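Local atomic coordinates of putative c-1-tetrahydrofolate synthase, cytoplasmic (Leishmania major, PDB entry 4A26), a protein that probably interconverts one-carbon forms of tetrahydrofolate as a homodimeric methylenetetrahydrofolate dehydrogenase and methenyltetrahydrofolate cyclohydrolase that uses NADP or NAD. Residues Leu134-Gly139 with Val181-Met186; Thr148-Ile153 with Leu286-Glu291; Leu155-Arg158 with Glu162-Gly165. One frame throughout, in Å; residues are numbered along the deposited sequence.

Interaction 1: residues Leu134-Gly139 with Val181-Met186; sequences LLHYKG and VAALLM
In the NAD(P)-binding half of the chain, the last turn of helix 129-136 packs against helix 178-187, with Leu135 and His136 touching Ala183 and Leu184. The backbones come closest at His136 and Ala183, whose CA atoms lie 6.3 Å apart. The contact is apolar and mostly buried. Leu135 holds its CG anti to the backbone N (chi1 -176°), and this brings both methyls within contact of helix 178-187. Its CD1 meets Ala183 CB at 3.8 Å. Its CD2 meets Leu184 CD2, and these two leucine side chains cross at about a right angle. Ala183 CB also touches the His136 ring obliquely, 3.7 Å from His136 CD2. Leu135 CD1 lies over one face of that ring, 3.9 Å above the plane and over its centre. His136 ND1 is hydrogen-bonded to Val132 O in its own helix, which helps fix the ring's rotation. The ring also stacks on His136 of the second subunit. Leu184 also packs on Ala149 and Ile153 of helix 147-159. The arrangement is helix-to-helix packing in a Rossmann-type domain, set at the subunit interface of the homodimer.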
loop_
_atom_site.group_PDB
_atom_site.type_symbol
_atom_site.label_atom_id
_atom_site.label_comp_id
_atom_site.label_asym_id
_atom_site.label_seq_id
_atom_site.Cartn_x
_atom_site.Cartn_y
_atom_site.Cartn_z
ATOM N N LEU A 134 -2.844 -0.225 -6.278
ATOM C CA LEU A 134 -4.238 0.232 -6.289
ATOM C C LEU A 134 -4.954 -0.014 -4.953
ATOM O O LEU A 134 -5.809 0.772 -4.547
ATOM C CB LEU A 134 -4.999 -0.442 -7.433
ATOM C CG LEU A 134 -4.578 -0.014 -8.840
ATOM C CD1 LEU A 134 -5.122 -0.971 -9.887
ATOM C CD2 LEU A 134 -5.026 1.408 -9.124
ATOM N N LEU A 135 -4.596 -1.099 -4.275
ATOM C CA LEU A 135 -5.144 -1.404 -2.954
ATOM C C LEU A 135 -4.741 -0.342 -1.927
ATOM O O LEU A 135 -5.539 0.020 -1.069
ATOM C CB LEU A 135 -4.693 -2.804 -2.505
ATOM C CG LEU A 135 -5.196 -3.407 -1.184
ATOM C CD1 LEU A 135 -4.359 -2.941 -0.004
ATOM C CD2 LEU A 135 -6.677 -3.116 -0.945
ATOM N N HIS A 136 -3.509 0.158 -2.025
ATOM C CA HIS A 136 -3.010 1.199 -1.115
ATOM C C HIS A 136 -3.285 2.620 -1.617
ATOM O O HIS A 136 -3.182 3.574 -0.853
ATOM C CB HIS A 136 -1.504 1.034 -0.882
ATOM C CG HIS A 136 -1.150 -0.125 -0.005
ATOM N ND1 HIS A 136 -0.744 -1.342 -0.507
ATOM C CD2 HIS A 136 -1.140 -0.253 1.343
ATOM C CE1 HIS A 136 -0.501 -2.170 0.493
ATOM N NE2 HIS A 136 -0.734 -1.535 1.627
ATOM N N TYR A 137 -3.633 2.751 -2.894
ATOM C CA TYR A 137 -3.833 4.058 -3.528
ATOM C C TYR A 137 -5.131 4.706 -3.035
ATOM O O TYR A 137 -6.225 4.323 -3.458
ATOM C CB TYR A 137 -3.862 3.896 -5.057
ATOM C CG TYR A 137 -3.177 4.998 -5.835
ATOM C CD1 TYR A 137 -1.789 5.057 -5.915
ATOM C CD2 TYR A 137 -3.913 5.966 -6.516
ATOM C CE1 TYR A 137 -1.149 6.055 -6.640
ATOM C CE2 TYR A 137 -3.281 6.969 -7.245
ATOM C CZ TYR A 137 -1.899 7.007 -7.302
ATOM O OH TYR A 137 -1.262 7.994 -8.022
ATOM N N LYS A 138 -5.006 5.675 -2.131
ATOM C CA LYS A 138 -6.162 6.408 -1.609
ATOM C C LYS A 138 -6.822 7.182 -2.743
ATOM O O LYS A 138 -6.235 8.123 -3.272
ATOM C CB LYS A 138 -5.731 7.362 -0.486
ATOM C CG LYS A 138 -6.866 8.171 0.173
ATOM C CD LYS A 138 -6.930 9.609 -0.338
ATOM C CE LYS A 138 -7.918 10.457 0.465
ATOM N NZ LYS A 138 -7.446 10.760 1.842
ATOM N N GLY A 139 -8.032 6.768 -3.116
ATOM C CA GLY A 139 -8.765 7.378 -4.232
ATOM C C GLY A 139 -8.931 6.473 -5.442
ATOM O O GLY A 139 -9.400 6.914 -6.492
ATOM N N VAL A 181 -4.776 -6.138 4.892
ATOM C CA VAL A 181 -5.924 -5.940 5.784
ATOM C C VAL A 181 -5.823 -4.639 6.579
ATOM O O VAL A 181 -6.843 -4.031 6.893
ATOM C CB VAL A 181 -6.143 -7.118 6.774
ATOM C CG1 VAL A 181 -5.079 -7.141 7.852
ATOM C CG2 VAL A 181 -7.516 -7.008 7.414
ATOM N N ALA A 182 -4.602 -4.217 6.900
ATOM C CA ALA A 182 -4.395 -2.946 7.586
ATOM C C ALA A 182 -4.878 -1.778 6.730
ATOM O O ALA A 182 -5.453 -0.825 7.251
ATOM C CB ALA A 182 -2.935 -2.764 7.952
ATOM N N ALA A 183 -4.658 -1.861 5.420
ATOM C CA ALA A 183 -5.074 -0.798 4.504
ATOM C C ALA A 183 -6.571 -0.848 4.224
ATOM O O ALA A 183 -7.190 0.185 3.999
ATOM C CB ALA A 183 -4.301 -0.882 3.208
ATOM N N LEU A 184 -7.150 -2.048 4.223
ATOM C CA LEU A 184 -8.587 -2.198 4.003
ATOM C C LEU A 184 -9.366 -1.591 5.170
ATOM O O LEU A 184 -10.381 -0.929 4.962
ATOM C CB LEU A 184 -8.963 -3.671 3.805
ATOM C CG LEU A 184 -8.430 -4.345 2.528
ATOM C CD1 LEU A 184 -8.605 -5.865 2.592
ATOM C CD2 LEU A 184 -9.099 -3.784 1.278
ATOM N N LEU A 185 -8.873 -1.797 6.389
ATOM C CA LEU A 185 -9.468 -1.189 7.578
ATOM C C LEU A 185 -9.348 0.340 7.594
ATOM O O LEU A 185 -10.274 1.026 8.029
ATOM C CB LEU A 185 -8.844 -1.772 8.853
ATOM C CG LEU A 185 -9.217 -3.215 9.206
ATOM C CD1 LEU A 185 -8.510 -3.639 10.480
ATOM C CD2 LEU A 185 -10.727 -3.378 9.354
ATOM N N MET A 186 -8.214 0.871 7.136
ATOM C CA MET A 186 -8.035 2.326 7.028
ATOM C C MET A 186 -8.935 2.886 5.942
ATOM O O MET A 186 -9.498 3.967 6.091
ATOM C CB MET A 186 -6.580 2.700 6.725
ATOM C CG MET A 186 -6.375 4.198 6.463
ATOM S SD MET A 186 -4.662 4.739 6.570
ATOM C CE MET A 186 -3.915 3.766 5.261
#

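Interaction 2: residues Thr148-Ile153 with Leu286-Glu291; sequences TAKGVI and LENTLE
Lys150 NZ is the polar atom on which this contact turns, with Glu291, Asn288 and Glu287 gathered near it. Its partner in a salt bridge is Glu291 OE2, at 3.4 Å from Lys150 NZ. The hydrogen bond within that bridge is weak. Asn288 OD1 lies 3.6 Å from Lys150 NZ, a polar neighbour rather than a bond. Glu287 brings its CG to 4.0 Å from Lys150 NZ. The carboxylate of Glu287 stays farther off, with OE1 4.6 Å from Lys150 NZ, too far for a salt bridge, and may add to the negative field around it.

The lysine reaches across because its chain is fully extended, starting with CG anti to the backbone N (chi1 -167°). Helices 147-159 and 279-297 need this span: their local axes stay 11.6 Å apart and run at 100° to each other. Lys150 and Glu291 approach from opposite directions. Lys150 and Asn288 slide past each other, and Lys150 CD passes near Asn288 OD1. The Asn288 amide is set from its other end, where ND2 bonds to Thr145 O and Ala124 O. Glu287 OE2 has a long and weak ion pair with Lys25 of helix 11-32. An ammonium with one carboxylate in a weak salt bridge, a second nearby and an amide oxygen beside it probably keeps its positive charge. The link between these helices is therefore mainly electrostatic, with little close packing.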
loop_
_atom_site.group_PDB
_atom_site.type_symbol
_atom_site.label_atom_id
_atom_site.label_comp_id
_atom_site.label_asym_id
_atom_site.label_seq_id
_atom_site.Cartn_x
_atom_site.Cartn_y
_atom_site.Cartn_z
ATOM N N THR A 148 -7.903 -13.590 1.631
ATOM C CA THR A 148 -7.978 -13.685 3.089
ATOM C C THR A 148 -8.199 -12.307 3.708
ATOM O O THR A 148 -9.036 -12.146 4.596
ATOM C CB THR A 148 -6.722 -14.336 3.694
ATOM O OG1 THR A 148 -6.584 -15.663 3.179
ATOM C CG2 THR A 148 -6.821 -14.404 5.210
ATOM N N ALA A 149 -7.468 -11.316 3.206
ATOM C CA ALA A 149 -7.598 -9.939 3.679
ATOM C C ALA A 149 -9.032 -9.445 3.528
ATOM O O ALA A 149 -9.631 -8.969 4.493
ATOM C CB ALA A 149 -6.638 -9.030 2.924
ATOM N N LYS A 150 -9.584 -9.579 2.324
ATOM C CA LYS A 150 -10.937 -9.098 2.035
ATOM C C LYS A 150 -11.984 -9.829 2.885
ATOM O O LYS A 150 -12.931 -9.214 3.375
ATOM C CB LYS A 150 -11.261 -9.252 0.544
ATOM C CG LYS A 150 -12.513 -8.499 0.092
ATOM C CD LYS A 150 -13.097 -9.078 -1.192
ATOM C CE LYS A 150 -14.086 -8.130 -1.858
ATOM N NZ LYS A 150 -14.522 -8.649 -3.194
ATOM N N GLY A 151 -11.797 -11.135 3.059
ATOM C CA GLY A 151 -12.713 -11.965 3.845
ATOM C C GLY A 151 -12.719 -11.656 5.331
ATOM O O GLY A 151 -13.684 -11.969 6.025
ATOM N N VAL A 152 -11.641 -11.058 5.826
ATOM C CA VAL A 152 -11.611 -10.567 7.203
ATOM C C VAL A 152 -12.524 -9.348 7.355
ATOM O O VAL A 152 -13.284 -9.255 8.314
ATOM C CB VAL A 152 -10.179 -10.197 7.646
ATOM C CG1 VAL A 152 -10.205 -9.431 8.964
ATOM C CG2 VAL A 152 -9.321 -11.457 7.760
ATOM N N ILE A 153 -12.448 -8.418 6.406
ATOM C CA ILE A 153 -13.311 -7.233 6.429
ATOM C C ILE A 153 -14.785 -7.622 6.269
ATOM O O ILE A 153 -15.648 -7.064 6.950
ATOM C CB ILE A 153 -12.897 -6.189 5.355
ATOM C CG1 ILE A 153 -11.760 -5.310 5.871
ATOM C CG2 ILE A 153 -14.042 -5.273 5.012
ATOM C CD1 ILE A 153 -10.517 -6.047 6.242
ATOM N N LEU A 286 -13.676 -16.705 -5.243
ATOM C CA LEU A 286 -14.774 -16.824 -6.206
ATOM C C LEU A 286 -15.429 -15.470 -6.481
ATOM O O LEU A 286 -15.772 -15.166 -7.624
ATOM C CB LEU A 286 -15.823 -17.830 -5.728
ATOM C CG LEU A 286 -15.404 -19.300 -5.715
ATOM C CD1 LEU A 286 -16.531 -20.168 -5.161
ATOM C CD2 LEU A 286 -15.015 -19.761 -7.106
ATOM N N GLU A 287 -15.593 -14.660 -5.436
ATOM C CA GLU A 287 -16.174 -13.324 -5.593
ATOM C C GLU A 287 -15.278 -12.434 -6.448
ATOM O O GLU A 287 -15.754 -11.749 -7.357
ATOM C CB GLU A 287 -16.432 -12.664 -4.237
ATOM C CG GLU A 287 -17.237 -11.373 -4.347
ATOM C CD GLU A 287 -18.358 -11.290 -3.335
ATOM O OE1 GLU A 287 -18.070 -11.322 -2.118
ATOM O OE2 GLU A 287 -19.532 -11.188 -3.759
ATOM N N ASN A 288 -13.982 -12.451 -6.144
ATOM C CA ASN A 288 -12.982 -11.812 -6.985
ATOM C C ASN A 288 -13.156 -12.230 -8.442
ATOM O O ASN A 288 -13.150 -11.392 -9.336
ATOM C CB ASN A 288 -11.567 -12.160 -6.494
ATOM C CG ASN A 288 -11.062 -11.209 -5.398
ATOM O OD1 ASN A 288 -11.836 -10.467 -4.788
ATOM N ND2 ASN A 288 -9.754 -11.240 -5.149
ATOM N N THR A 289 -13.334 -13.528 -8.670
ATOM C CA THR A 289 -13.474 -14.071 -10.025
ATOM C C THR A 289 -14.795 -13.694 -10.685
ATOM O O THR A 289 -14.868 -13.608 -11.911
ATOM C CB THR A 289 -13.354 -15.601 -10.030
ATOM O OG1 THR A 289 -12.221 -15.996 -9.251
ATOM C CG2 THR A 289 -13.193 -16.122 -11.453
ATOM N N LEU A 290 -15.840 -13.488 -9.884
ATOM C CA LEU A 290 -17.117 -13.004 -10.412
ATOM C C LEU A 290 -16.934 -11.581 -10.933
ATOM O O LEU A 290 -17.268 -11.295 -12.079
ATOM C CB LEU A 290 -18.218 -13.038 -9.344
ATOM C CG LEU A 290 -19.678 -13.142 -9.816
ATOM C CD1 LEU A 290 -20.616 -12.740 -8.686
ATOM C CD2 LEU A 290 -19.958 -12.305 -11.039
ATOM N N GLU A 291 -16.390 -10.706 -10.086
ATOM C CA GLU A 291 -16.126 -9.308 -10.453
ATOM C C GLU A 291 -15.321 -9.188 -11.742
ATOM O O GLU A 291 -15.574 -8.292 -12.545
ATOM C CB GLU A 291 -15.401 -8.565 -9.321
ATOM C CG GLU A 291 -16.332 -7.997 -8.250
ATOM C CD GLU A 291 -15.582 -7.362 -7.073
ATOM O OE1 GLU A 291 -14.450 -6.846 -7.272
ATOM O OE2 GLU A 291 -16.140 -7.380 -5.945
#

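Interaction 3: residues Leu155-Arg158 with Glu162-Gly165; sequences LLKR and EMAG
Segment 155-158 lies near the C-terminal end of helix 147-159, and segment 162-165 is the irregular chain that follows it toward strand 167-171. The chain turns back between them, so Lys157 and Glu162 become the nearest pair, with CA atoms 7.2 Å apart. The loop is tied to Asn189 by backbone hydrogen bonds at Gly165.

Met163 carries the contact from the loop side. Its side chain bends at the last torsion (chi3 -74°), which sets CE against Lys157 while the sulfur stays beside Leu156. Leu156 CD1 touches Met163 SD at 3.8 Å and Met163 CG at 4.0 Å. These two side chains cross at a slant. The other end of the thioether meets the lysine: Met163 CE lies 3.6 Å from Lys157 CG, and the two side chains cross at about a right angle. Lys157 then bends at chi4 and brings NZ to 4.1 Å from Met163 CE. The ammonium is held by a salt bridge to Glu188, a residue that Met163 also touches. The aliphatic part of the lysine thus borders the buried methionine, while its charge is paired beyond it. Leu185 of helix 178-187 packs on both Leu156 and Met163. This is the helix-to-strand connection of an alpha/beta Rossmann-type domain, with the loop leading into strand 167-171 folded against the helix it leaves.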
loop_
_atom_site.group_PDB
_atom_site.type_symbol
_atom_site.label_atom_id
_atom_site.label_comp_id
_atom_site.label_asym_id
_atom_site.label_seq_id
_atom_site.Cartn_x
_atom_site.Cartn_y
_atom_site.Cartn_z
ATOM N N LEU A 155 -16.185 -10.521 7.086
ATOM C CA LEU A 155 -16.542 -11.060 8.401
ATOM C C LEU A 155 -17.100 -9.982 9.327
ATOM O O LEU A 155 -18.109 -10.198 9.994
ATOM C CB LEU A 155 -15.324 -11.721 9.063
ATOM C CG LEU A 155 -15.242 -13.251 9.061
ATOM C CD1 LEU A 155 -15.914 -13.867 7.844
ATOM C CD2 LEU A 155 -13.778 -13.680 9.145
ATOM N N LEU A 156 -16.440 -8.827 9.360
ATOM C CA LEU A 156 -16.865 -7.711 10.208
ATOM C C LEU A 156 -18.172 -7.098 9.714
ATOM O O LEU A 156 -19.150 -7.047 10.451
ATOM C CB LEU A 156 -15.775 -6.635 10.269
ATOM C CG LEU A 156 -14.439 -7.052 10.893
ATOM C CD1 LEU A 156 -13.375 -6.017 10.593
ATOM C CD2 LEU A 156 -14.577 -7.255 12.392
ATOM N N LYS A 157 -18.180 -6.643 8.462
ATOM C CA LYS A 157 -19.369 -6.048 7.842
ATOM C C LYS A 157 -20.614 -6.896 8.059
ATOM O O LYS A 157 -21.682 -6.377 8.395
ATOM C CB LYS A 157 -19.164 -5.880 6.335
ATOM C CG LYS A 157 -18.257 -4.724 5.931
ATOM C CD LYS A 157 -18.331 -4.487 4.425
ATOM C CE LYS A 157 -17.763 -3.138 4.023
ATOM N NZ LYS A 157 -16.281 -3.144 4.054
ATOM N N ARG A 158 -20.460 -8.202 7.854
ATOM C CA ARG A 158 -21.575 -9.139 7.931
ATOM C C ARG A 158 -22.006 -9.479 9.353
ATOM O O ARG A 158 -23.087 -10.024 9.549
ATOM C CB ARG A 158 -21.251 -10.414 7.150
ATOM C CG ARG A 158 -21.454 -10.244 5.655
ATOM C CD ARG A 158 -21.181 -11.522 4.902
ATOM N NE ARG A 158 -21.978 -11.606 3.683
ATOM C CZ ARG A 158 -23.195 -12.142 3.606
ATOM N NH1 ARG A 158 -23.797 -12.650 4.680
ATOM N NH2 ARG A 158 -23.822 -12.165 2.439
ATOM N N GLU A 162 -18.915 -2.297 13.336
ATOM C CA GLU A 162 -18.512 -0.990 12.829
ATOM C C GLU A 162 -16.994 -0.911 12.730
ATOM O O GLU A 162 -16.283 -1.343 13.640
ATOM C CB GLU A 162 -19.024 0.134 13.747
ATOM C CG GLU A 162 -20.528 0.419 13.637
ATOM C CD GLU A 162 -21.067 1.319 14.760
ATOM O OE1 GLU A 162 -20.283 1.751 15.636
ATOM O OE2 GLU A 162 -22.290 1.584 14.772
ATOM N N MET A 163 -16.513 -0.363 11.615
ATOM C CA MET A 163 -15.094 -0.070 11.415
ATOM C C MET A 163 -14.824 1.440 11.437
ATOM O O MET A 163 -13.924 1.891 12.127
ATOM C CB MET A 163 -14.624 -0.669 10.093
ATOM C CG MET A 163 -14.337 -2.149 10.179
ATOM S SD MET A 163 -14.210 -2.928 8.564
ATOM C CE MET A 163 -15.942 -2.954 8.091
ATOM N N ALA A 164 -15.603 2.217 10.685
ATOM C CA ALA A 164 -15.414 3.671 10.627
ATOM C C ALA A 164 -15.438 4.314 12.016
ATOM O O ALA A 164 -16.362 4.082 12.793
ATOM C CB ALA A 164 -16.471 4.303 9.749
ATOM N N GLY A 165 -14.418 5.114 12.319
ATOM C CA GLY A 165 -14.332 5.827 13.595
ATOM C C GLY A 165 -13.746 5.022 14.744
ATOM O O GLY A 165 -13.653 5.513 15.877
#

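Overall arrangement
All three interactions belong to the NAD(P)-binding part of the chain, and helix 147-159 connects them. It supplies one segment each to interactions 2 and 3. It also packs on helix 178-187 of interaction 1, where Val181 CG2 meets Ile153 CD1 at 3.4 Å. Interaction 1 is buried and apolar, and its surroundings include the second subunit. Interaction 3 is also largely buried, but an exposed lysine edges it. Leu185, from a segment of interaction 1, also packs into interaction 3 and so joins the two. Interaction 2 differs: it is partly buried, polar and spans well-separated helices. It lies nearest the centre of the chain. The centre of interaction 3 lies about 17 Å from the chain's centre, the farthest of the three.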